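Local coordinates for thioesterase superfamily protein (Sulfolobus solfataricus, PDB 2GF6) that binds coenzyme A and probably acts as a thioesterase that hydrolyses fatty acyl-CoA, at residues A[11-16]-A[30-35]; A[35-40]-A[79-84]; A[66-71]-A[104-109]; A[75-80]-A[95-100]. All blocks are in the same frame, centred on the assembly; numbering follows the deposited sequence.

A hot-dog domain wraps a curled antiparallel sheet around one long helix, and the four contacts sample its main kinds of joint. Contacts 1 and 2 both use helix 26-45. Contact 2 is buried and apolar, laying the helix against strand 76-85, whereas contact 1, partly buried and close to the second subunit, ties the helix to the end of strand 8-12 through charges. Contacts 3 and 4, both partly buried, are strand pairings within the sheet itself; their strands 102-115 and 90-99 are neighbours, joined by backbone bonds. Contact 3 runs out into a coenzyme A pocket, while contact 4 runs from an apolar face to a salt bridge at its margin.

Contact 1: residues A[11-16]-A[30-35]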
# COMPACT_ATOMS: atom_id res chain seq x y z
N ASP A 11 -11.72 -10.48 -10.08
CA ASP A 11 -10.68 -10.46 -9.06
C ASP A 11 -11.26 -10.97 -7.74
O ASP A 11 -12.45 -11.21 -7.62
CB ASP A 11 -10.10 -9.05 -8.91
CG ASP A 11 -8.58 -9.05 -8.73
OD1 ASP A 11 -8.06 -9.99 -8.07
OD2 ASP A 11 -7.90 -8.14 -9.27
N VAL A 12 -10.39 -11.14 -6.75
CA VAL A 12 -10.77 -11.70 -5.45
C VAL A 12 -10.14 -10.81 -4.36
O VAL A 12 -9.00 -10.34 -4.53
CB VAL A 12 -10.34 -13.20 -5.33
CG1 VAL A 12 -8.82 -13.34 -5.40
CG2 VAL A 12 -10.88 -13.85 -4.07
N VAL A 13 -10.90 -10.55 -3.30
CA VAL A 13 -10.42 -9.70 -2.22
C VAL A 13 -9.43 -10.46 -1.35
O VAL A 13 -9.71 -11.55 -0.87
CB VAL A 13 -11.58 -9.13 -1.35
CG1 VAL A 13 -11.05 -8.18 -0.25
CG2 VAL A 13 -12.58 -8.34 -2.22
N ARG A 14 -8.26 -9.84 -1.15
CA ARG A 14 -7.09 -10.46 -0.53
C ARG A 14 -6.81 -9.77 0.81
O ARG A 14 -7.36 -8.71 1.13
CB ARG A 14 -5.88 -10.33 -1.45
CG ARG A 14 -5.41 -11.61 -2.08
CD ARG A 14 -6.23 -12.03 -3.27
NE ARG A 14 -5.58 -13.11 -4.03
CZ ARG A 14 -5.47 -13.15 -5.36
NH1 ARG A 14 -5.98 -12.18 -6.12
NH2 ARG A 14 -4.84 -14.17 -5.93
N ILE A 15 -5.97 -10.38 1.63
CA ILE A 15 -5.66 -9.79 2.94
C ILE A 15 -5.05 -8.40 2.83
O ILE A 15 -5.31 -7.51 3.64
CB ILE A 15 -4.72 -10.73 3.77
CG1 ILE A 15 -4.60 -10.22 5.20
CG2 ILE A 15 -3.32 -10.94 3.07
CD1 ILE A 15 -5.92 -10.10 5.91
N TYR A 16 -4.23 -8.21 1.82
CA TYR A 16 -3.64 -6.92 1.61
C TYR A 16 -4.65 -5.91 1.01
O TYR A 16 -4.33 -4.73 0.82
CB TYR A 16 -2.36 -7.03 0.75
CG TYR A 16 -2.52 -7.83 -0.52
CD1 TYR A 16 -3.15 -7.29 -1.64
CD2 TYR A 16 -2.00 -9.12 -0.64
CE1 TYR A 16 -3.31 -8.01 -2.80
CE2 TYR A 16 -2.18 -9.86 -1.82
CZ TYR A 16 -2.83 -9.28 -2.90
OH TYR A 16 -3.01 -9.97 -4.11
N TYR A 30 -8.58 0.88 -6.23
CA TYR A 30 -7.59 1.26 -7.23
C TYR A 30 -6.90 0.04 -7.77
O TYR A 30 -6.57 -0.02 -8.94
CB TYR A 30 -6.56 2.20 -6.60
CG TYR A 30 -5.37 2.65 -7.49
CD1 TYR A 30 -5.49 3.71 -8.37
CD2 TYR A 30 -4.14 2.03 -7.39
CE1 TYR A 30 -4.42 4.11 -9.17
CE2 TYR A 30 -3.08 2.41 -8.19
CZ TYR A 30 -3.21 3.45 -9.06
OH TYR A 30 -2.11 3.88 -9.83
N ARG A 31 -6.66 -0.94 -6.91
CA ARG A 31 -6.04 -2.15 -7.38
C ARG A 31 -6.99 -2.73 -8.39
O ARG A 31 -6.59 -3.13 -9.44
CB ARG A 31 -5.77 -3.16 -6.24
CG ARG A 31 -4.93 -4.36 -6.72
CD ARG A 31 -4.49 -5.33 -5.63
NE ARG A 31 -5.54 -6.26 -5.21
CZ ARG A 31 -6.01 -7.28 -5.93
NH1 ARG A 31 -5.62 -7.52 -7.17
NH2 ARG A 31 -6.95 -8.06 -5.39
N PHE A 32 -8.27 -2.74 -8.07
CA PHE A 32 -9.20 -3.44 -8.93
C PHE A 32 -9.38 -2.72 -10.27
O PHE A 32 -9.41 -3.38 -11.31
CB PHE A 32 -10.57 -3.60 -8.26
CG PHE A 32 -10.51 -4.21 -6.88
CD1 PHE A 32 -9.69 -5.30 -6.61
CD2 PHE A 32 -11.28 -3.68 -5.86
CE1 PHE A 32 -9.66 -5.87 -5.33
CE2 PHE A 32 -11.23 -4.21 -4.58
CZ PHE A 32 -10.42 -5.32 -4.32
N PHE A 33 -9.56 -1.40 -10.25
CA PHE A 33 -9.93 -0.71 -11.47
C PHE A 33 -8.70 -0.53 -12.39
O PHE A 33 -8.83 -0.65 -13.63
CB PHE A 33 -10.78 0.56 -11.19
CG PHE A 33 -10.06 1.71 -10.53
CD1 PHE A 33 -8.97 2.33 -11.13
CD2 PHE A 33 -10.58 2.28 -9.38
CE1 PHE A 33 -8.35 3.44 -10.54
CE2 PHE A 33 -9.97 3.40 -8.80
CZ PHE A 33 -8.86 3.97 -9.39
N THR A 34 -7.52 -0.37 -11.79
CA THR A 34 -6.24 -0.39 -12.53
C THR A 34 -6.05 -1.70 -13.29
O THR A 34 -5.76 -1.71 -14.47
CB THR A 34 -5.05 -0.11 -11.57
OG1 THR A 34 -5.33 1.10 -10.89
CG2 THR A 34 -3.71 0.05 -12.34
N ASN A 35 -6.24 -2.82 -12.61
CA ASN A 35 -6.21 -4.10 -13.29
C ASN A 35 -7.24 -4.14 -14.41
O ASN A 35 -6.96 -4.63 -15.51
CB ASN A 35 -6.48 -5.24 -12.31
CG ASN A 35 -5.34 -5.47 -11.34
OD1 ASN A 35 -4.18 -5.12 -11.62
ND2 ASN A 35 -5.65 -6.07 -10.21
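The chain leaving strand 8-12 passes beside helix 26-45, the backbones coming closest where Asp11 CA lies 7.2 Å from Phe32 CA. Asp11 directs its carboxylate at the helix, where Arg31 and Asn35, one turn apart, both meet it. Asp11 OD2 receives a hydrogen bond of 3.2 Å from Asn35 ND2, which approaches nearly along the C-O bond. A weak, bent bond joins Arg31 NH1 to Asp11 OD2, also at 3.2 Å, while Arg31 NH2 makes a long, weak one to Asp11 OD1. The guanidinium stands almost upright to the carboxylate, their planes 84° apart, so this salt bridge lacks the flat, two-pronged form. Arg31 sets out with CG anti to the backbone N (chi1 -172°) and bends at chi3 (79°), which turns its head group back toward the strand. Its NE comes to the edge of the Tyr16 ring, 3.7 Å from Tyr16 CE1, and forms a salt bridge with Asp17. Beside the charged cluster, Val13 CG2 packs 4.3 Å from Phe32 CZ. Asn35 OD1 accepts a hydrogen bond from Tyr16 of the second subunit, and Arg14 pairs with Glu38 of that subunit. Asp11 OD1 is also held by the backbone N of Val12 and by a salt bridge with Arg14 NH1. One carboxylate thus gathers two arginines, Arg14 NH1 lying 4.3 Å from Arg31 NH2, and its negative charge would be expected to balance part of theirs.

Contact 2: residues A[35-40]-A[79-84]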
# COMPACT_ATOMS: atom_id res chain seq x y z
N ASN A 35 -6.24 -2.82 -12.61
CA ASN A 35 -6.21 -4.10 -13.29
C ASN A 35 -7.24 -4.14 -14.41
O ASN A 35 -6.96 -4.63 -15.51
CB ASN A 35 -6.48 -5.24 -12.31
CG ASN A 35 -5.34 -5.47 -11.34
OD1 ASN A 35 -4.18 -5.12 -11.62
ND2 ASN A 35 -5.65 -6.07 -10.21
N THR A 36 -8.44 -3.63 -14.15
CA THR A 36 -9.48 -3.68 -15.20
C THR A 36 -9.05 -2.84 -16.41
O THR A 36 -9.15 -3.30 -17.58
CB THR A 36 -10.84 -3.24 -14.64
OG1 THR A 36 -11.18 -4.05 -13.52
CG2 THR A 36 -11.94 -3.37 -15.67
N ILE A 37 -8.58 -1.62 -16.15
CA ILE A 37 -8.17 -0.69 -17.22
C ILE A 37 -6.91 -1.20 -17.94
O ILE A 37 -6.85 -1.18 -19.17
CB ILE A 37 -7.94 0.71 -16.70
CG1 ILE A 37 -9.27 1.31 -16.26
CG2 ILE A 37 -7.31 1.57 -17.80
CD1 ILE A 37 -9.16 2.50 -15.34
N GLU A 38 -5.95 -1.68 -17.17
CA GLU A 38 -4.76 -2.23 -17.75
C GLU A 38 -5.12 -3.35 -18.71
O GLU A 38 -4.58 -3.40 -19.80
CB GLU A 38 -3.79 -2.73 -16.69
CG GLU A 38 -2.52 -3.31 -17.28
CD GLU A 38 -1.40 -3.56 -16.27
OE1 GLU A 38 -1.57 -3.38 -15.03
OE2 GLU A 38 -0.32 -3.92 -16.74
N LYS A 39 -6.04 -4.25 -18.31
CA LYS A 39 -6.37 -5.40 -19.16
C LYS A 39 -7.06 -4.94 -20.44
O LYS A 39 -6.74 -5.39 -21.54
CB LYS A 39 -7.25 -6.42 -18.41
CG LYS A 39 -7.50 -7.71 -19.18
CD LYS A 39 -8.56 -8.63 -18.53
CE LYS A 39 -9.98 -8.07 -18.64
NZ LYS A 39 -10.72 -8.50 -19.90
N PHE A 40 -8.01 -4.03 -20.28
CA PHE A 40 -8.70 -3.44 -21.42
C PHE A 40 -7.73 -2.86 -22.45
O PHE A 40 -7.84 -3.12 -23.65
CB PHE A 40 -9.69 -2.37 -20.96
CG PHE A 40 -10.20 -1.52 -22.08
CD1 PHE A 40 -11.17 -1.99 -22.92
CD2 PHE A 40 -9.66 -0.26 -22.30
CE1 PHE A 40 -11.63 -1.21 -23.95
CE2 PHE A 40 -10.12 0.53 -23.33
CZ PHE A 40 -11.10 0.05 -24.16
N VAL A 79 -15.46 -6.57 -12.20
CA VAL A 79 -15.46 -5.17 -12.57
C VAL A 79 -15.93 -5.07 -14.03
O VAL A 79 -15.48 -5.81 -14.89
CB VAL A 79 -14.05 -4.53 -12.37
CG1 VAL A 79 -14.12 -3.02 -12.43
CG2 VAL A 79 -13.41 -5.00 -11.05
N LEU A 80 -16.87 -4.16 -14.26
CA LEU A 80 -17.38 -3.79 -15.58
C LEU A 80 -16.84 -2.42 -15.96
O LEU A 80 -16.98 -1.46 -15.21
CB LEU A 80 -18.92 -3.77 -15.56
CG LEU A 80 -19.62 -5.00 -14.99
CD1 LEU A 80 -21.11 -4.91 -15.11
CD2 LEU A 80 -19.16 -6.26 -15.69
N LEU A 81 -16.23 -2.32 -17.13
CA LEU A 81 -15.66 -1.06 -17.59
C LEU A 81 -16.45 -0.43 -18.74
O LEU A 81 -16.88 -1.13 -19.66
CB LEU A 81 -14.22 -1.28 -18.05
CG LEU A 81 -13.30 -0.04 -18.07
CD1 LEU A 81 -12.95 0.42 -16.65
CD2 LEU A 81 -12.05 -0.38 -18.83
N ASN A 82 -16.60 0.89 -18.68
CA ASN A 82 -17.16 1.66 -19.78
C ASN A 82 -16.26 2.85 -20.10
O ASN A 82 -16.42 3.91 -19.51
CB ASN A 82 -18.55 2.16 -19.40
CG ASN A 82 -19.27 2.85 -20.57
OD1 ASN A 82 -19.49 2.24 -21.60
ND2 ASN A 82 -19.66 4.12 -20.38
N PRO A 83 -15.33 2.68 -21.04
CA PRO A 83 -14.49 3.81 -21.46
C PRO A 83 -15.29 4.84 -22.28
O PRO A 83 -16.01 4.46 -23.20
CB PRO A 83 -13.41 3.15 -22.33
CG PRO A 83 -13.56 1.67 -22.11
CD PRO A 83 -14.99 1.45 -21.77
N LYS A 84 -15.16 6.11 -21.92
CA LYS A 84 -15.77 7.22 -22.65
C LYS A 84 -14.65 8.13 -23.10
O LYS A 84 -13.93 8.70 -22.28
CB LYS A 84 -16.71 8.04 -21.75
CG LYS A 84 -18.04 7.44 -21.47
CD LYS A 84 -18.93 8.45 -20.70
CE LYS A 84 -20.40 7.97 -20.56
NZ LYS A 84 -20.94 8.17 -19.15
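The central helix of the hot-dog fold lies here on the concave side of its sheet, with helix segment 35-40 crossing strand segment 79-84 at -58° and an axis separation of 9.1 Å. No hydrogen bond links them; alternate strand residues Val79, Leu81 and Pro83 meet Thr36, Ile37 and Phe40. Thr36 OG1 reaches Val79 CB at 3.1 Å, a tight approach of a hydroxyl to the branch-point carbon of a valine. That hydroxyl is satisfied by the carbonyl of Phe32, one turn back in the helix, while the Thr36 methyl, CG2, faces Leu81 CB at 3.9 Å. Leu81 fits among three helix side chains: beside that methyl, its CD1 touches Ile37 CG1 at 3.8 Å and its CD2 meets Phe40 CB at the same distance. Farther along, Phe40 holds CG trans to the amide nitrogen (chi1 167°), carrying the ring out over the strand. Pro83 CG comes over one face of it in a CH-pi contact, 3.9 Å from the Phe40 ring centroid and 24° off the ring normal. Tyr7 also meets the Phe40 ring. Phe9 of strand 8-12 touches Thr36, and Phe93 of strand 90-99 touches both Ile37 and Leu81. The helix therefore lies across several strands at once, with strand 76-85 between strands 8-12 and 90-99 beneath it.

Contact 3: residues A[66-71]-A[104-109]; sequences IYHRPV and TTEGYV. With COA (coenzyme A), chain F.
A coenzyme A pocket opens at the end of an antiparallel strand pair, where strand 56-67 leaves strand 102-115 and Tyr67, His68, Arg69 and Pro70 border the bound coenzyme A. Ile66 and Glu106 form a hydrogen-bonded pair, with Ile66 N 2.8 Å from Glu106 O. Beyond the non-hydrogen-bonded pair of Tyr67 and Thr105, the carbonyl of Thr104 accepts bonds from both His68 N and Arg69 N, fixing the turn out of the sheet. Thr104 and Thr105 make a classic beta bulge against Val97, and their hydroxyls hydrogen-bond to each other. On the side of Ile66, Glu106 sends an extended side chain back to the loop, where its OE2, through the anti lone pair, takes a hydrogen bond from His68 NE2 at 2.7 Å. This bond is nearly straight (171°) and lies close to the imidazole plane, although ring and carboxylate are turned 47° apart. Replacing His68 by an alanine would probably leave the Glu106 carboxylate without this donor, free to turn. Coenzyme A is gripped by the backbone: its N8P donates to Tyr67 O at 2.9 Å and its OAP to His68 O at 2.8 Å. The thiol sulfur, S1P, sits over one face of the Tyr67 ring, 3.7 Å from Tyr67 CE2. The third subunit adds Glu62, Trp119 and Ser121 to the ligand's partners, and a coenzyme A site shared between subunits is characteristic of hot-dog thioesterases.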
# COMPACT_ATOMS: atom_id res chain seq x y z
N ILE A 66 -18.56 5.75 -5.40
CA ILE A 66 -19.63 5.57 -4.43
C ILE A 66 -19.59 4.09 -4.00
O ILE A 66 -19.57 3.19 -4.83
CB ILE A 66 -21.01 5.90 -5.05
CG1 ILE A 66 -21.11 7.39 -5.37
CG2 ILE A 66 -22.17 5.54 -4.11
CD1 ILE A 66 -22.23 7.74 -6.41
N TYR A 67 -19.59 3.86 -2.68
CA TYR A 67 -19.43 2.55 -2.11
C TYR A 67 -20.75 2.15 -1.49
O TYR A 67 -21.05 2.54 -0.37
CB TYR A 67 -18.33 2.57 -1.07
CG TYR A 67 -17.05 3.21 -1.56
CD1 TYR A 67 -16.84 4.57 -1.46
CD2 TYR A 67 -16.04 2.44 -2.12
CE1 TYR A 67 -15.67 5.17 -1.91
CE2 TYR A 67 -14.84 3.04 -2.60
CZ TYR A 67 -14.66 4.39 -2.47
OH TYR A 67 -13.50 5.00 -2.92
N HIS A 68 -21.55 1.39 -2.23
CA HIS A 68 -22.89 1.03 -1.79
C HIS A 68 -22.83 -0.08 -0.78
O HIS A 68 -23.65 -0.16 0.14
CB HIS A 68 -23.73 0.52 -2.97
CG HIS A 68 -24.05 1.55 -4.00
ND1 HIS A 68 -25.00 2.53 -3.80
CD2 HIS A 68 -23.58 1.72 -5.26
CE1 HIS A 68 -25.09 3.27 -4.88
NE2 HIS A 68 -24.24 2.81 -5.79
N ARG A 69 -21.90 -0.99 -1.00
CA ARG A 69 -21.82 -2.16 -0.16
C ARG A 69 -20.38 -2.48 0.05
O ARG A 69 -19.55 -2.23 -0.84
CB ARG A 69 -22.50 -3.35 -0.82
CG ARG A 69 -24.01 -3.26 -0.88
CD ARG A 69 -24.55 -4.42 -1.71
NE ARG A 69 -25.72 -4.03 -2.50
CZ ARG A 69 -26.92 -4.63 -2.49
NH1 ARG A 69 -27.16 -5.70 -1.74
NH2 ARG A 69 -27.89 -4.15 -3.26
N PRO A 70 -20.07 -3.07 1.21
CA PRO A 70 -18.71 -3.44 1.50
C PRO A 70 -18.34 -4.72 0.78
O PRO A 70 -19.21 -5.53 0.46
CB PRO A 70 -18.74 -3.69 3.00
CG PRO A 70 -20.13 -4.29 3.21
CD PRO A 70 -21.00 -3.50 2.28
N VAL A 71 -17.05 -4.91 0.53
CA VAL A 71 -16.53 -6.20 0.12
C VAL A 71 -15.46 -6.67 1.12
O VAL A 71 -14.72 -5.87 1.71
CB VAL A 71 -16.00 -6.21 -1.37
CG1 VAL A 71 -17.15 -5.96 -2.32
CG2 VAL A 71 -14.93 -5.18 -1.62
N THR A 104 -22.00 -3.31 -5.82
CA THR A 104 -21.36 -2.90 -4.60
C THR A 104 -20.74 -1.54 -4.70
O THR A 104 -20.71 -0.82 -3.71
CB THR A 104 -20.22 -3.86 -4.16
OG1 THR A 104 -19.15 -3.81 -5.12
CG2 THR A 104 -20.75 -5.28 -3.93
N THR A 105 -20.27 -1.16 -5.88
CA THR A 105 -19.45 0.03 -6.04
C THR A 105 -19.62 0.56 -7.44
O THR A 105 -19.75 -0.23 -8.37
CB THR A 105 -17.97 -0.33 -5.88
OG1 THR A 105 -17.80 -1.43 -4.96
CG2 THR A 105 -17.11 0.89 -5.49
N GLU A 106 -19.59 1.88 -7.59
CA GLU A 106 -19.48 2.51 -8.92
C GLU A 106 -18.60 3.76 -8.91
O GLU A 106 -18.47 4.44 -7.89
CB GLU A 106 -20.85 2.86 -9.47
CG GLU A 106 -21.69 3.71 -8.56
CD GLU A 106 -23.07 3.89 -9.10
OE1 GLU A 106 -23.18 4.30 -10.28
OE2 GLU A 106 -24.04 3.62 -8.36
N GLY A 107 -17.99 4.09 -10.04
CA GLY A 107 -17.08 5.22 -10.09
C GLY A 107 -16.51 5.52 -11.44
O GLY A 107 -16.96 4.98 -12.43
N TYR A 108 -15.51 6.40 -11.47
CA TYR A 108 -14.77 6.64 -12.69
C TYR A 108 -13.43 7.19 -12.32
O TYR A 108 -13.25 7.71 -11.23
CB TYR A 108 -15.52 7.63 -13.59
CG TYR A 108 -15.72 9.02 -13.02
CD1 TYR A 108 -14.65 9.95 -12.96
CD2 TYR A 108 -16.96 9.43 -12.54
CE1 TYR A 108 -14.84 11.23 -12.42
CE2 TYR A 108 -17.15 10.70 -12.00
CZ TYR A 108 -16.09 11.59 -11.95
OH TYR A 108 -16.30 12.80 -11.43
N VAL A 109 -12.46 7.01 -13.20
CA VAL A 109 -11.24 7.81 -13.17
C VAL A 109 -11.13 8.41 -14.55
O VAL A 109 -11.48 7.80 -15.55
CB VAL A 109 -9.92 7.00 -12.84
CG1 VAL A 109 -10.12 6.15 -11.63
CG2 VAL A 109 -9.51 6.13 -13.96
N1A COA F . -23.61 11.32 0.12
C2A COA F . -24.44 11.98 1.01
N3A COA F . -25.22 11.27 1.90
C4A COA F . -25.17 9.92 1.91
C5A COA F . -24.36 9.23 1.03
C6A COA F . -23.57 9.93 0.13
N6A COA F . -22.77 9.26 -0.70
N7A COA F . -24.51 7.91 1.25
C8A COA F . -25.40 7.75 2.25
N9A COA F . -25.82 8.99 2.66
C1B COA F . -26.89 9.28 3.65
C2B COA F . -28.19 8.56 3.34
O2B COA F . -29.05 9.33 2.54
C3B COA F . -28.75 8.33 4.72
O3B COA F . -29.37 9.49 5.18
P3B COA F . -30.92 9.42 5.59
O7A COA F . -31.34 10.81 6.00
O8A COA F . -31.10 8.42 6.74
O9A COA F . -31.68 9.01 4.34
C4B COA F . -27.53 8.08 5.56
O4B COA F . -26.52 8.87 4.96
C5B COA F . -27.12 6.61 5.56
O5B COA F . -27.36 6.01 4.31
P1A COA F . -28.09 4.58 4.23
O1A COA F . -28.00 4.01 2.82
O2A COA F . -29.52 4.67 4.67
O3A COA F . -27.16 3.68 5.20
P2A COA F . -27.35 2.09 5.47
O4A COA F . -28.18 1.47 4.38
O5A COA F . -27.91 1.89 6.87
O6A COA F . -25.88 1.47 5.41
CBP COA F . -23.79 1.11 4.48
CCP COA F . -24.84 2.16 4.77
CDP COA F . -24.45 -0.17 3.96
CEP COA F . -23.07 0.83 5.81
CAP COA F . -22.89 1.65 3.38
OAP COA F . -23.61 1.72 2.17
C9P COA F . -21.68 0.79 3.13
O9P COA F . -21.42 -0.36 3.86
N8P COA F . -20.88 1.22 2.19
C7P COA F . -19.68 0.50 1.88
C6P COA F . -18.56 1.02 2.75
C5P COA F . -17.27 0.62 2.12
O5P COA F . -17.02 -0.57 1.87
N4P COA F . -16.49 1.63 1.84
C3P COA F . -15.17 1.76 2.37
C2P COA F . -14.17 1.25 1.36
S1P COA F . -13.14 2.54 0.64
O HOH W 1 -17.90 -0.95 -2.27

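Contact 4: residues A[75-80]-A[95-100]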
# COMPACT_ATOMS: atom_id res chain seq x y z
N ASP A 75 -14.09 -12.44 -1.02
CA ASP A 75 -15.17 -12.22 -1.98
C ASP A 75 -14.58 -12.21 -3.38
O ASP A 75 -13.50 -11.67 -3.58
CB ASP A 75 -15.89 -10.89 -1.69
CG ASP A 75 -16.81 -10.97 -0.48
OD1 ASP A 75 -17.01 -12.10 0.07
OD2 ASP A 75 -17.33 -9.91 -0.08
N LYS A 76 -15.27 -12.84 -4.33
CA LYS A 76 -14.95 -12.67 -5.74
C LYS A 76 -15.71 -11.48 -6.29
O LYS A 76 -16.88 -11.29 -5.97
CB LYS A 76 -15.34 -13.89 -6.57
CG LYS A 76 -14.53 -15.13 -6.29
CD LYS A 76 -14.91 -16.31 -7.23
CE LYS A 76 -16.43 -16.65 -7.26
NZ LYS A 76 -16.94 -17.35 -6.04
N LEU A 77 -15.06 -10.73 -7.18
CA LEU A 77 -15.62 -9.51 -7.74
C LEU A 77 -15.51 -9.50 -9.26
O LEU A 77 -14.64 -10.13 -9.83
CB LEU A 77 -14.87 -8.29 -7.20
CG LEU A 77 -14.70 -8.22 -5.69
CD1 LEU A 77 -13.91 -7.02 -5.36
CD2 LEU A 77 -16.02 -8.20 -4.95
N THR A 78 -16.44 -8.80 -9.89
CA THR A 78 -16.44 -8.61 -11.31
C THR A 78 -16.45 -7.10 -11.49
O THR A 78 -17.29 -6.42 -10.93
CB THR A 78 -17.70 -9.27 -11.95
OG1 THR A 78 -17.60 -10.69 -11.85
CG2 THR A 78 -17.84 -8.88 -13.42
N VAL A 79 -15.46 -6.57 -12.20
CA VAL A 79 -15.46 -5.17 -12.57
C VAL A 79 -15.93 -5.07 -14.03
O VAL A 79 -15.48 -5.81 -14.89
CB VAL A 79 -14.05 -4.53 -12.37
CG1 VAL A 79 -14.12 -3.02 -12.43
CG2 VAL A 79 -13.41 -5.00 -11.05
N LEU A 80 -16.87 -4.16 -14.26
CA LEU A 80 -17.38 -3.79 -15.58
C LEU A 80 -16.84 -2.42 -15.96
O LEU A 80 -16.98 -1.46 -15.21
CB LEU A 80 -18.92 -3.77 -15.56
CG LEU A 80 -19.62 -5.00 -14.99
CD1 LEU A 80 -21.11 -4.91 -15.11
CD2 LEU A 80 -19.16 -6.26 -15.69
N PHE A 95 -16.70 2.65 -14.10
CA PHE A 95 -16.66 1.26 -13.66
C PHE A 95 -17.73 0.93 -12.64
O PHE A 95 -18.17 1.82 -11.91
CB PHE A 95 -15.28 0.90 -13.11
CG PHE A 95 -14.92 1.62 -11.83
CD1 PHE A 95 -15.40 1.17 -10.60
CD2 PHE A 95 -14.08 2.74 -11.85
CE1 PHE A 95 -15.07 1.83 -9.41
CE2 PHE A 95 -13.75 3.41 -10.66
CZ PHE A 95 -14.25 2.94 -9.44
N LYS A 96 -18.15 -0.33 -12.61
CA LYS A 96 -19.03 -0.88 -11.59
C LYS A 96 -18.37 -2.10 -11.02
O LYS A 96 -17.75 -2.86 -11.77
CB LYS A 96 -20.37 -1.30 -12.18
CG LYS A 96 -21.10 -0.20 -12.94
CD LYS A 96 -22.43 -0.67 -13.50
CE LYS A 96 -23.24 0.53 -14.02
NZ LYS A 96 -24.64 0.14 -14.34
N VAL A 97 -18.50 -2.29 -9.71
CA VAL A 97 -18.09 -3.55 -9.08
C VAL A 97 -19.32 -4.34 -8.65
O VAL A 97 -20.24 -3.80 -8.05
CB VAL A 97 -17.16 -3.32 -7.89
CG1 VAL A 97 -16.68 -4.67 -7.30
CG2 VAL A 97 -15.95 -2.50 -8.31
N LEU A 98 -19.33 -5.62 -9.00
CA LEU A 98 -20.42 -6.53 -8.60
C LEU A 98 -19.89 -7.64 -7.70
O LEU A 98 -18.73 -8.05 -7.79
CB LEU A 98 -21.09 -7.18 -9.81
CG LEU A 98 -21.94 -6.34 -10.75
CD1 LEU A 98 -21.13 -5.25 -11.39
CD2 LEU A 98 -22.49 -7.26 -11.80
N LYS A 99 -20.78 -8.15 -6.86
CA LYS A 99 -20.46 -9.28 -6.03
C LYS A 99 -21.69 -10.17 -6.00
O LYS A 99 -22.79 -9.70 -5.69
CB LYS A 99 -20.10 -8.81 -4.64
CG LYS A 99 -19.56 -9.90 -3.78
CD LYS A 99 -19.40 -9.41 -2.38
CE LYS A 99 -20.40 -10.03 -1.44
NZ LYS A 99 -19.99 -9.80 -0.00
N ASP A 100 -21.51 -11.43 -6.35
CA ASP A 100 -22.63 -12.34 -6.56
C ASP A 100 -23.68 -11.63 -7.41
O ASP A 100 -24.87 -11.68 -7.10
CB ASP A 100 -23.25 -12.81 -5.23
CG ASP A 100 -22.22 -13.36 -4.24
OD1 ASP A 100 -21.36 -14.19 -4.64
OD2 ASP A 100 -22.28 -12.98 -3.05
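Leu77, Val79 and Val97 line the inner face of this strand pair, with Leu77 CB 4.0 Å from Val97 CG1. Val79, whose side chain also touches Thr36 of helix 26-45, meets Phe95 at a slant, its CG1 4.1 Å from Phe95 CB. Across the sheet, Leu80 and Leu98 cross at about a right angle on the other face, methyl against methyl, Leu80 CD1 lying 3.7 Å from Leu98 CD1. Between the two faces the backbones run antiparallel, the strand axes 4.7 Å apart and 160° from one direction to the other. Thr78 pairs with Leu98 and Leu80 with Lys96 through reciprocal N-H to carbonyl bonds; Leu80 N to Lys96 O measures 2.9 Å. Val79 and Val97 form the non-hydrogen-bonded pair between them. The polar edge comes where the strands part. A chi1 of -171° starts the Lys99 chain on a course past Leu77, its CG 4.1 Å from Leu77 CD2, before it bends at chi3 toward Asp75. There Lys99 NZ makes a salt bridge of 2.7 Å with Asp75 OD2, coming from above the carboxylate plane, 49° out of it. The same oxygen accepts a hydrogen bond from the backbone N of Lys72, so two donors hold it. A methionine in place of Lys99 would probably leave the Asp75 carboxylate without its opposite charge. Side chains alternating between the two faces and regular antiparallel bonding are those of a beta hairpin, here 76-85 with 90-99 in the hot-dog sheet; the salt bridge closes its open end.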